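Local coordinates for WGR domain-containing protein (Bacteroides fragilis, PDB 2RA8) that is of unknown function but joins a WGR domain, a type probably involved in nucleic-acid binding, to a leucine-rich-repeat domain, at residues L185-K190 against V210-G215. Residues are numbered along the deposited sequence; the frame is centred on the assembly and turned at random.
Sequences LSIGKK and VEDILG
Asp-212 projects from its helix into the bend of 185-190, its CB lying 3.5 Å from CG1 of Ile-187 and its carboxylate turned toward Ser-186. One oxygen takes both hydrogen bonds: OG of Ser-186 donates to OD2 of Asp-212 at 2.8 Å, on the syn side and 32° out of the carboxylate plane, while the backbone N of Ile-187 reaches the same OD2 at 3.1 Å from well above that plane. Both donors approach from one face, and the N-H of Ile-187 points fairly straight at OD2, with 160° at the hydrogen. This double grip helps to fix the rotation of the buried carboxylate and would probably help to stabilise its charge. The hydroxyl of Ser-186 gets there because OG stands opposite the backbone N (chi1 -174°). CG1 of Ile-187 sits between backbone N and carbonyl carbon, and from there CD1 runs on to CG1 of Ile-213 at 4.1 Å, a small apolar contact beside the polar one. The extended chain of Lys-189 passes Asp-212 at about a right angle. Its CB rests 3.6 Å from the carbonyl O of Gly-215, and CE lies close to OD1 of Asp-212. NZ makes no direct salt bridge with Asp-212 or Glu-211; instead it donates to a water 2.8 Å away, which gives a weak hydrogen bond to OE1 of Glu-211. The contact joins the loop between parallel strands 176-180 and 197-201 to helix 207-215, which follows the second of these strands in the leucine-rich-repeat domain. Ile-187 also packs on Ile-179 of strand 176-180, a backbone hydrogen bond between Lys-190 and Asp-217 adds a second tie between the two parts of the chain, and NZ of Lys-190 turns to Asp-169 of helix 165-169.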
loop_
_atom_site.group_PDB
_atom_site.type_symbol
_atom_site.label_atom_id
_atom_site.label_comp_id
_atom_site.label_asym_id
_atom_site.label_seq_id
_atom_site.Cartn_x
_atom_site.Cartn_y
_atom_site.Cartn_z
ATOM N N LEU A 185 -19.471 -8.143 -16.783
ATOM C CA LEU A 185 -19.431 -9.265 -15.863
ATOM C C LEU A 185 -20.802 -9.835 -15.610
ATOM O O LEU A 185 -21.795 -9.116 -15.622
ATOM C CB LEU A 185 -18.825 -8.831 -14.513
ATOM C CG LEU A 185 -18.996 -9.802 -13.334
ATOM C CD1 LEU A 185 -18.224 -11.092 -13.612
ATOM C CD2 LEU A 185 -18.508 -9.166 -12.048
ATOM N N SER A 186 -20.858 -11.141 -15.387
ATOM C CA SER A 186 -22.116 -11.805 -15.062
ATOM C C SER A 186 -21.766 -13.049 -14.290
ATOM O O SER A 186 -20.675 -13.588 -14.456
ATOM C CB SER A 186 -22.893 -12.180 -16.327
ATOM O OG SER A 186 -24.168 -12.697 -15.981
ATOM N N ILE A 187 -22.670 -13.496 -13.424
ATOM C CA ILE A 187 -22.441 -14.698 -12.630
ATOM C C ILE A 187 -23.649 -15.593 -12.715
ATOM O O ILE A 187 -23.734 -16.612 -12.030
ATOM C CB ILE A 187 -22.163 -14.370 -11.146
ATOM C CG1 ILE A 187 -23.344 -13.611 -10.542
ATOM C CG2 ILE A 187 -20.869 -13.571 -11.029
ATOM C CD1 ILE A 187 -23.239 -13.421 -9.046
ATOM N N GLY A 188 -24.596 -15.195 -13.562
ATOM C CA GLY A 188 -25.800 -15.972 -13.768
ATOM C C GLY A 188 -26.868 -15.832 -12.706
ATOM O O GLY A 188 -26.728 -15.069 -11.741
ATOM N N LYS A 189 -27.951 -16.577 -12.906
ATOM C CA LYS A 189 -29.079 -16.598 -11.991
ATOM C C LYS A 189 -29.372 -18.056 -11.743
ATOM O O LYS A 189 -30.241 -18.644 -12.379
ATOM C CB LYS A 189 -30.290 -15.907 -12.628
ATOM C CG LYS A 189 -30.012 -14.462 -13.007
ATOM C CD LYS A 189 -31.209 -13.767 -13.618
ATOM C CE LYS A 189 -30.808 -12.397 -14.144
ATOM N NZ LYS A 189 -31.965 -11.657 -14.722
ATOM N N LYS A 190 -28.620 -18.646 -10.821
ATOM C CA LYS A 190 -28.770 -20.056 -10.500
ATOM C C LYS A 190 -28.669 -20.271 -9.025
ATOM O O LYS A 190 -28.207 -19.399 -8.280
ATOM C CB LYS A 190 -27.670 -20.875 -11.192
ATOM C CG LYS A 190 -27.655 -20.735 -12.710
ATOM C CD LYS A 190 -26.398 -21.329 -13.336
ATOM C CE LYS A 190 -26.489 -21.262 -14.860
ATOM N NZ LYS A 190 -25.245 -21.687 -15.559
ATOM N N VAL A 210 -26.227 -6.924 -9.951
ATOM C CA VAL A 210 -27.157 -7.024 -8.835
ATOM C C VAL A 210 -28.300 -7.965 -9.174
ATOM O O VAL A 210 -28.759 -8.740 -8.323
ATOM C CB VAL A 210 -27.736 -5.642 -8.460
ATOM C CG1 VAL A 210 -28.699 -5.782 -7.296
ATOM C CG2 VAL A 210 -26.610 -4.684 -8.087
ATOM N N GLU A 211 -28.764 -7.913 -10.419
ATOM C CA GLU A 211 -29.863 -8.770 -10.850
ATOM C C GLU A 211 -29.466 -10.225 -10.858
ATOM O O GLU A 211 -30.295 -11.105 -10.606
ATOM C CB GLU A 211 -30.366 -8.337 -12.230
ATOM C CG GLU A 211 -30.998 -6.948 -12.208
ATOM C CD GLU A 211 -31.636 -6.560 -13.526
ATOM O OE1 GLU A 211 -32.681 -7.151 -13.875
ATOM O OE2 GLU A 211 -31.088 -5.668 -14.210
ATOM N N ASP A 212 -28.200 -10.498 -11.154
ATOM C CA ASP A 212 -27.720 -11.873 -11.122
ATOM C C ASP A 212 -27.818 -12.368 -9.699
ATOM O O ASP A 212 -28.272 -13.485 -9.447
ATOM C CB ASP A 212 -26.270 -11.973 -11.604
ATOM C CG ASP A 212 -26.146 -11.849 -13.110
ATOM O OD1 ASP A 212 -27.143 -12.128 -13.814
ATOM O OD2 ASP A 212 -25.049 -11.489 -13.597
ATOM N N ILE A 213 -27.418 -11.532 -8.750
ATOM C CA ILE A 213 -27.485 -11.915 -7.344
ATOM C C ILE A 213 -28.921 -12.137 -6.918
ATOM O O ILE A 213 -29.250 -13.176 -6.344
ATOM C CB ILE A 213 -26.834 -10.837 -6.459
ATOM C CG1 ILE A 213 -25.380 -10.647 -6.895
ATOM C CG2 ILE A 213 -26.907 -11.243 -5.002
ATOM C CD1 ILE A 213 -24.704 -9.442 -6.286
ATOM N N LEU A 214 -29.793 -11.179 -7.221
ATOM C CA LEU A 214 -31.205 -11.284 -6.858
ATOM C C LEU A 214 -31.831 -12.500 -7.497
ATOM O O LEU A 214 -32.728 -13.128 -6.926
ATOM C CB LEU A 214 -31.976 -10.038 -7.318
ATOM C CG LEU A 214 -31.445 -8.649 -6.968
ATOM C CD1 LEU A 214 -32.513 -7.605 -7.298
ATOM C CD2 LEU A 214 -31.091 -8.582 -5.505
ATOM N N GLY A 215 -31.359 -12.834 -8.694
ATOM C CA GLY A 215 -31.888 -13.987 -9.402
ATOM C C GLY A 215 -31.294 -15.312 -8.962
ATOM O O GLY A 215 -31.751 -16.373 -9.392
HETATM O O HOH W 1 -31.018 -9.231 -15.694
#